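Long-range contacts in GH26A (Muricauda sp. MAR_2010_75, PDB 6Q75), which belongs to glycoside hydrolase family 26 and, as is usual in that family, probably hydrolyses beta-mannan-type polysaccharides: residues A[56-61]-A[73-78]; A[111-116]-A[182-187]. All blocks are in the same frame, centred on the assembly; numbering follows the deposited sequence.

Contact 1: residues A[56-61]-A[73-78]; sequences NPSSFY and AVWGTD
Trp75 meets Pro57, Ser58 and Tyr61 where a beta-alpha-beta unit of the (beta/alpha)8 barrel folds its helix back over the sheet: strand 46-51 leads through helix 59-68 into strand 74-78. The lesson of the example is that one indole can read both the turn before a helix and the first turn of that helix. Trp75 CB lies 3.9 Å from Tyr61 CE2. With CG anti to the backbone N (chi1 173°), the indole is carried out toward 56-61, and Trp75 CD1 comes to 3.6 Å from Tyr61 CD2. Here the five-membered ring offers its edge to the Tyr61 face in an offset edge-to-face stack, with planes at 67° and centroids 5.2 Å apart. Next along the ring, Trp75 NE1 donates to Ser58 OG over 2.9 Å; at 144° the bond is bent, and the oxygen sits somewhat out of the indole plane. Ser58 occupies the N-cap position but makes no capping bond with its side chain. Instead OG serves the indole and also Glu94 of helix 88-100, tying turn, strand and the next barrel helix together. Residues 56-59 form a type I turn, closed by Ser59 N bonding to Asn56 O. Helix 88-100 also packs against Trp75 through Ala95 and Lys98, so the ring is wedged between two neighbouring helices. The Tyr61 hydroxyl bonds to Pro72 O, just before the strand segment, which fixes the outer end of the phenol. On the six-membered side of the indole, Trp75 CE2 lies 3.4 Å from Pro57 O, and beyond it Trp75 CZ2 rests 3.9 Å from Pro57 CB.

Contact 2: residues A[111-116]-A[182-187]; sequences VGQPKH and WFWWGN
Gln113 and Trp184 bring two irregular loops together, their CA atoms 7.1 Å apart, each lying in a type I turn: Gln113 to His116 on one side, Phe183 to Gly186 on the other. The principle illustrated is that a tryptophan can lock two loops by spending its N-H on one backbone and both its faces on side chains. Trp184 CG stands between its own backbone N and carbonyl carbon (chi1 64°), which turns the indole toward 111-116. Trp184 NE1 donates to Val111 O over 2.9 Å in a fairly straight bond (156°). The oxygen lies close to the indole plane, whereas the donor sits well above the plane of the carbonyl. One face of the ring is covered from the glutamine side: Gln113 CG makes a CH-pi contact 3.7 Å from the centroid of the Trp184 five-membered ring, and Pro114 CD lies over the benzo ring, 4.0 Å from Trp184 CH2. The opposite face receives Trp185, whose CE3 stands 3.3 Å above the Trp184 plane. Trp185 also turns its rim to the other loop, CZ3 lying 3.4 Å from Val111 O, while its NE1 bonds to His176 O. Gln113 runs extended past the indole, and its NE2 bonds to Glu129 O. With an alanine in place of Trp184, Val111 O is likely to lose its indole donor, and a gap would probably open between Gln113 and Pro114 on one side and Trp185 on the other. Trp135 and Met138 of helix 132-138 add to the packing around Trp184. Such interlocked loops, following strands 104-108 and 170-173, belong to the carboxy-terminal face of a (beta/alpha)8 barrel, the face on which clan GH-A glycosidases build their active site.

Overall arrangement
The two contacts follow one another along the chain, contact 1 closing before contact 2 opens, and belong to a single parallel barrel. Their centres lie about 24 Å apart and their nearest atoms about 6 Å, without touching. Contact 1 packs the crossover of one beta-alpha-beta unit against strand 74-78; contact 2 joins loops at the carboxy-terminal ends of strands 104-108 and 170-173, the next two neighbours in the sheet. A bond from Asp78 to His110 links the end of strand 74-78 to the residue just before 111-116. As in other clan GH-A enzymes, the loops at this end of the barrel probably frame the active site.

Contact 1: residues A[56-61]-A[73-78]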
loop_
_atom_site.group_PDB
_atom_site.type_symbol
_atom_site.label_atom_id
_atom_site.label_comp_id
_atom_site.label_asym_id
_atom_site.label_seq_id
_atom_site.Cartn_x
_atom_site.Cartn_y
_atom_site.Cartn_z
ATOM N N ASN A 56 -17.095 -4.245 1.629
ATOM C CA ASN A 56 -17.424 -4.029 3.040
ATOM C C ASN A 56 -16.137 -3.562 3.696
ATOM O O ASN A 56 -15.363 -4.364 4.247
ATOM C CB ASN A 56 -17.968 -5.309 3.683
ATOM C CG ASN A 56 -19.183 -5.836 2.973
ATOM O OD1 ASN A 56 -19.079 -6.682 2.078
ATOM N ND2 ASN A 56 -20.347 -5.343 3.360
ATOM N N PRO A 57 -15.847 -2.262 3.613
ATOM C CA PRO A 57 -14.468 -1.776 3.784
ATOM C C PRO A 57 -13.949 -1.792 5.208
ATOM O O PRO A 57 -12.784 -1.443 5.413
ATOM C CB PRO A 57 -14.536 -0.335 3.242
ATOM C CG PRO A 57 -15.990 0.032 3.303
ATOM C CD PRO A 57 -16.765 -1.226 3.100
ATOM N N SER A 58 -14.753 -2.198 6.195
ATOM C CA SER A 58 -14.263 -2.388 7.552
ATOM C C SER A 58 -14.537 -3.795 8.083
ATOM O O SER A 58 -14.282 -4.062 9.265
ATOM C CB SER A 58 -14.878 -1.334 8.472
ATOM O OG SER A 58 -14.314 -0.056 8.218
ATOM N N SER A 59 -15.018 -4.719 7.239
ATOM C CA SER A 59 -15.500 -5.990 7.766
ATOM C C SER A 59 -14.381 -6.782 8.436
ATOM O O SER A 59 -14.589 -7.371 9.504
ATOM C CB SER A 59 -16.163 -6.820 6.662
ATOM O OG SER A 59 -15.237 -7.221 5.667
ATOM N N PHE A 60 -13.193 -6.814 7.839
ATOM C CA PHE A 60 -12.107 -7.563 8.458
ATOM C C PHE A 60 -11.327 -6.747 9.479
ATOM O O PHE A 60 -10.761 -7.334 10.413
ATOM C CB PHE A 60 -11.188 -8.143 7.384
ATOM C CG PHE A 60 -11.889 -9.167 6.544
ATOM C CD1 PHE A 60 -12.191 -10.414 7.081
ATOM C CD2 PHE A 60 -12.324 -8.859 5.257
ATOM C CE1 PHE A 60 -12.882 -11.355 6.342
ATOM C CE2 PHE A 60 -13.022 -9.808 4.502
ATOM C CZ PHE A 60 -13.302 -11.050 5.048
ATOM N N TYR A 61 -11.348 -5.417 9.361
ATOM C CA TYR A 61 -10.915 -4.553 10.456
ATOM C C TYR A 61 -11.702 -4.860 11.725
ATOM O O TYR A 61 -11.125 -5.062 12.807
ATOM C CB TYR A 61 -11.107 -3.087 10.049
ATOM C CG TYR A 61 -10.599 -2.078 11.053
ATOM C CD1 TYR A 61 -11.414 -1.623 12.076
ATOM C CD2 TYR A 61 -9.302 -1.569 10.964
ATOM C CE1 TYR A 61 -10.960 -0.693 12.999
ATOM C CE2 TYR A 61 -8.838 -0.619 11.871
ATOM C CZ TYR A 61 -9.667 -0.195 12.891
ATOM O OH TYR A 61 -9.212 0.720 13.809
ATOM N N ALA A 73 -4.385 -0.219 14.497
ATOM C CA ALA A 73 -4.002 1.179 14.294
ATOM C C ALA A 73 -4.169 1.592 12.838
ATOM O O ALA A 73 -4.499 2.749 12.558
ATOM C CB ALA A 73 -2.556 1.418 14.733
ATOM N N VAL A 74 -3.905 0.679 11.902
ATOM C CA VAL A 74 -3.931 0.993 10.476
ATOM C C VAL A 74 -5.120 0.294 9.836
ATOM O O VAL A 74 -5.313 -0.920 10.005
ATOM C CB VAL A 74 -2.612 0.606 9.782
ATOM C CG1 VAL A 74 -2.729 0.724 8.271
ATOM C CG2 VAL A 74 -1.460 1.477 10.313
ATOM N N TRP A 75 -5.903 1.074 9.086
ATOM C CA TRP A 75 -7.094 0.635 8.376
ATOM C C TRP A 75 -6.786 0.712 6.888
ATOM O O TRP A 75 -6.352 1.767 6.413
ATOM C CB TRP A 75 -8.273 1.556 8.721
ATOM C CG TRP A 75 -9.556 1.337 7.929
ATOM C CD1 TRP A 75 -10.580 0.499 8.267
ATOM C CD2 TRP A 75 -9.942 1.962 6.691
ATOM N NE1 TRP A 75 -11.581 0.561 7.329
ATOM C CE2 TRP A 75 -11.215 1.448 6.346
ATOM C CE3 TRP A 75 -9.345 2.912 5.849
ATOM C CZ2 TRP A 75 -11.902 1.845 5.200
ATOM C CZ3 TRP A 75 -10.037 3.304 4.688
ATOM C CH2 TRP A 75 -11.301 2.771 4.385
ATOM N N GLY A 76 -7.007 -0.374 6.162
ATOM C CA GLY A 76 -6.720 -0.399 4.731
ATOM C C GLY A 76 -7.857 -0.918 3.873
ATOM O O GLY A 76 -8.586 -1.822 4.271
ATOM N N THR A 77 -8.029 -0.298 2.708
ATOM C CA THR A 77 -8.844 -0.933 1.671
ATOM C C THR A 77 -8.253 -0.529 0.320
ATOM O O THR A 77 -7.083 -0.131 0.244
ATOM C CB THR A 77 -10.354 -0.637 1.848
ATOM O OG1 THR A 77 -11.117 -1.500 0.963
ATOM C CG2 THR A 77 -10.701 0.834 1.594
ATOM N N ASP A 78 -9.042 -0.700 -0.752
ATOM C CA ASP A 78 -8.529 -0.831 -2.117
ATOM C C ASP A 78 -9.535 -0.194 -3.067
ATOM O O ASP A 78 -10.744 -0.413 -2.925
ATOM C CB ASP A 78 -8.324 -2.336 -2.396
ATOM C CG ASP A 78 -7.847 -2.693 -3.806
ATOM O OD1 ASP A 78 -7.548 -1.846 -4.680
ATOM O OD2 ASP A 78 -7.695 -3.928 -4.006
HETATM O O HOH W 1 -10.161 -2.374 6.697
#

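Contact 2: residues A[111-116]-A[182-187]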
loop_
_atom_site.group_PDB
_atom_site.type_symbol
_atom_site.label_atom_id
_atom_site.label_comp_id
_atom_site.label_asym_id
_atom_site.label_seq_id
_atom_site.Cartn_x
_atom_site.Cartn_y
_atom_site.Cartn_z
ATOM N N VAL A 111 -6.071 -2.292 -10.475
ATOM C CA VAL A 111 -6.662 -1.649 -11.639
ATOM C C VAL A 111 -6.334 -2.479 -12.875
ATOM O O VAL A 111 -5.264 -3.092 -12.969
ATOM C CB VAL A 111 -6.150 -0.198 -11.726
ATOM C CG1 VAL A 111 -4.641 -0.169 -11.976
ATOM C CG2 VAL A 111 -6.937 0.582 -12.799
ATOM N N GLY A 112 -7.265 -2.506 -13.830
ATOM C CA GLY A 112 -7.011 -3.149 -15.104
ATOM C C GLY A 112 -6.145 -2.266 -15.995
ATOM O O GLY A 112 -5.616 -1.234 -15.581
ATOM N N GLN A 113 -6.015 -2.680 -17.249
ATOM C CA GLN A 113 -5.119 -2.017 -18.188
ATOM C C GLN A 113 -5.773 -0.795 -18.796
ATOM O O GLN A 113 -7.000 -0.714 -18.857
ATOM C CB GLN A 113 -4.738 -2.973 -19.311
ATOM C CG GLN A 113 -4.009 -4.192 -18.768
ATOM C CD GLN A 113 -3.650 -5.151 -19.848
ATOM O OE1 GLN A 113 -3.291 -4.747 -20.959
ATOM N NE2 GLN A 113 -3.779 -6.437 -19.555
ATOM N N PRO A 114 -4.972 0.171 -19.266
ATOM C CA PRO A 114 -5.568 1.318 -19.967
ATOM C C PRO A 114 -6.465 0.931 -21.117
ATOM O O PRO A 114 -7.393 1.690 -21.449
ATOM C CB PRO A 114 -4.346 2.108 -20.455
ATOM C CG PRO A 114 -3.300 1.848 -19.407
ATOM C CD PRO A 114 -3.528 0.368 -19.035
ATOM N N LYS A 115 -6.209 -0.204 -21.767
ATOM C CA LYS A 115 -7.018 -0.607 -22.909
ATOM C C LYS A 115 -8.386 -1.152 -22.511
ATOM O O LYS A 115 -9.193 -1.453 -23.402
ATOM C CB LYS A 115 -6.260 -1.649 -23.744
ATOM C CG LYS A 115 -6.037 -2.997 -23.074
ATOM C CD LYS A 115 -5.306 -3.978 -24.012
ATOM N N HIS A 116 -8.663 -1.291 -21.210
ATOM C CA HIS A 116 -9.897 -1.886 -20.722
ATOM C C HIS A 116 -10.728 -0.863 -19.955
ATOM O O HIS A 116 -10.239 0.199 -19.552
ATOM C CB HIS A 116 -9.579 -3.104 -19.833
ATOM C CG HIS A 116 -8.953 -4.237 -20.584
ATOM N ND1 HIS A 116 -7.968 -5.037 -20.047
ATOM C CD2 HIS A 116 -9.154 -4.687 -21.849
ATOM C CE1 HIS A 116 -7.607 -5.948 -20.933
ATOM N NE2 HIS A 116 -8.307 -5.755 -22.040
ATOM N N TRP A 182 3.086 -11.198 -12.088
ATOM C CA TRP A 182 1.677 -11.541 -12.236
ATOM C C TRP A 182 0.777 -10.379 -12.649
ATOM O O TRP A 182 -0.189 -10.603 -13.388
ATOM C CB TRP A 182 1.141 -12.151 -10.939
ATOM C CG TRP A 182 1.618 -11.530 -9.653
ATOM C CD1 TRP A 182 0.983 -10.555 -8.928
ATOM C CD2 TRP A 182 2.804 -11.872 -8.919
ATOM N NE1 TRP A 182 1.701 -10.277 -7.778
ATOM C CE2 TRP A 182 2.824 -11.064 -7.757
ATOM C CE3 TRP A 182 3.858 -12.762 -9.141
ATOM C CZ2 TRP A 182 3.861 -11.125 -6.814
ATOM C CZ3 TRP A 182 4.885 -12.845 -8.194
ATOM C CH2 TRP A 182 4.882 -12.020 -7.050
ATOM N N PHE A 183 1.056 -9.159 -12.208
ATOM C CA PHE A 183 0.227 -8.019 -12.599
ATOM C C PHE A 183 0.703 -7.437 -13.924
ATOM O O PHE A 183 1.872 -7.552 -14.291
ATOM C CB PHE A 183 0.277 -6.934 -11.516
ATOM C CG PHE A 183 -0.418 -7.305 -10.226
ATOM C CD1 PHE A 183 -1.694 -7.846 -10.231
ATOM C CD2 PHE A 183 0.212 -7.100 -9.001
ATOM C CE1 PHE A 183 -2.335 -8.163 -9.038
ATOM C CE2 PHE A 183 -0.410 -7.440 -7.817
ATOM C CZ PHE A 183 -1.685 -7.958 -7.825
ATOM N N TRP A 184 -0.211 -6.746 -14.634
ATOM C CA TRP A 184 0.182 -6.204 -15.930
ATOM C C TRP A 184 1.287 -5.161 -15.801
ATOM O O TRP A 184 2.060 -4.964 -16.741
ATOM C CB TRP A 184 -1.027 -5.613 -16.672
ATOM C CG TRP A 184 -1.694 -4.423 -16.033
ATOM C CD1 TRP A 184 -2.830 -4.428 -15.283
ATOM C CD2 TRP A 184 -1.308 -3.044 -16.170
ATOM N NE1 TRP A 184 -3.158 -3.136 -14.908
ATOM C CE2 TRP A 184 -2.242 -2.273 -15.448
ATOM C CE3 TRP A 184 -0.250 -2.396 -16.813
ATOM C CZ2 TRP A 184 -2.144 -0.873 -15.338
ATOM C CZ3 TRP A 184 -0.161 -1.005 -16.714
ATOM C CH2 TRP A 184 -1.104 -0.265 -15.975
ATOM N N TRP A 185 1.373 -4.476 -14.671
ATOM C CA TRP A 185 2.434 -3.500 -14.452
ATOM C C TRP A 185 3.705 -4.131 -13.881
ATOM O O TRP A 185 4.656 -3.407 -13.550
ATOM C CB TRP A 185 1.933 -2.391 -13.521
ATOM C CG TRP A 185 1.541 -2.887 -12.156
ATOM C CD1 TRP A 185 2.374 -3.094 -11.083
ATOM C CD2 TRP A 185 0.224 -3.181 -11.705
ATOM N NE1 TRP A 185 1.649 -3.542 -9.998
ATOM C CE2 TRP A 185 0.329 -3.602 -10.348
ATOM C CE3 TRP A 185 -1.034 -3.180 -12.322
ATOM C CZ2 TRP A 185 -0.775 -3.983 -9.606
ATOM C CZ3 TRP A 185 -2.137 -3.558 -11.588
ATOM C CH2 TRP A 185 -2.000 -3.968 -10.233
ATOM N N GLY A 186 3.736 -5.457 -13.751
ATOM C CA GLY A 186 4.844 -6.131 -13.107
ATOM C C GLY A 186 5.971 -6.494 -14.050
ATOM O O GLY A 186 5.786 -6.635 -15.264
ATOM N N ASN A 187 7.158 -6.640 -13.456
ATOM C CA ASN A 187 8.377 -7.024 -14.169
ATOM C C ASN A 187 8.626 -6.177 -15.419
ATOM O O ASN A 187 8.938 -6.694 -16.487
ATOM C CB ASN A 187 8.333 -8.504 -14.554
ATOM C CG ASN A 187 9.671 -9.009 -15.044
ATOM O OD1 ASN A 187 10.712 -8.515 -14.637
ATOM N ND2 ASN A 187 9.647 -9.995 -15.930
#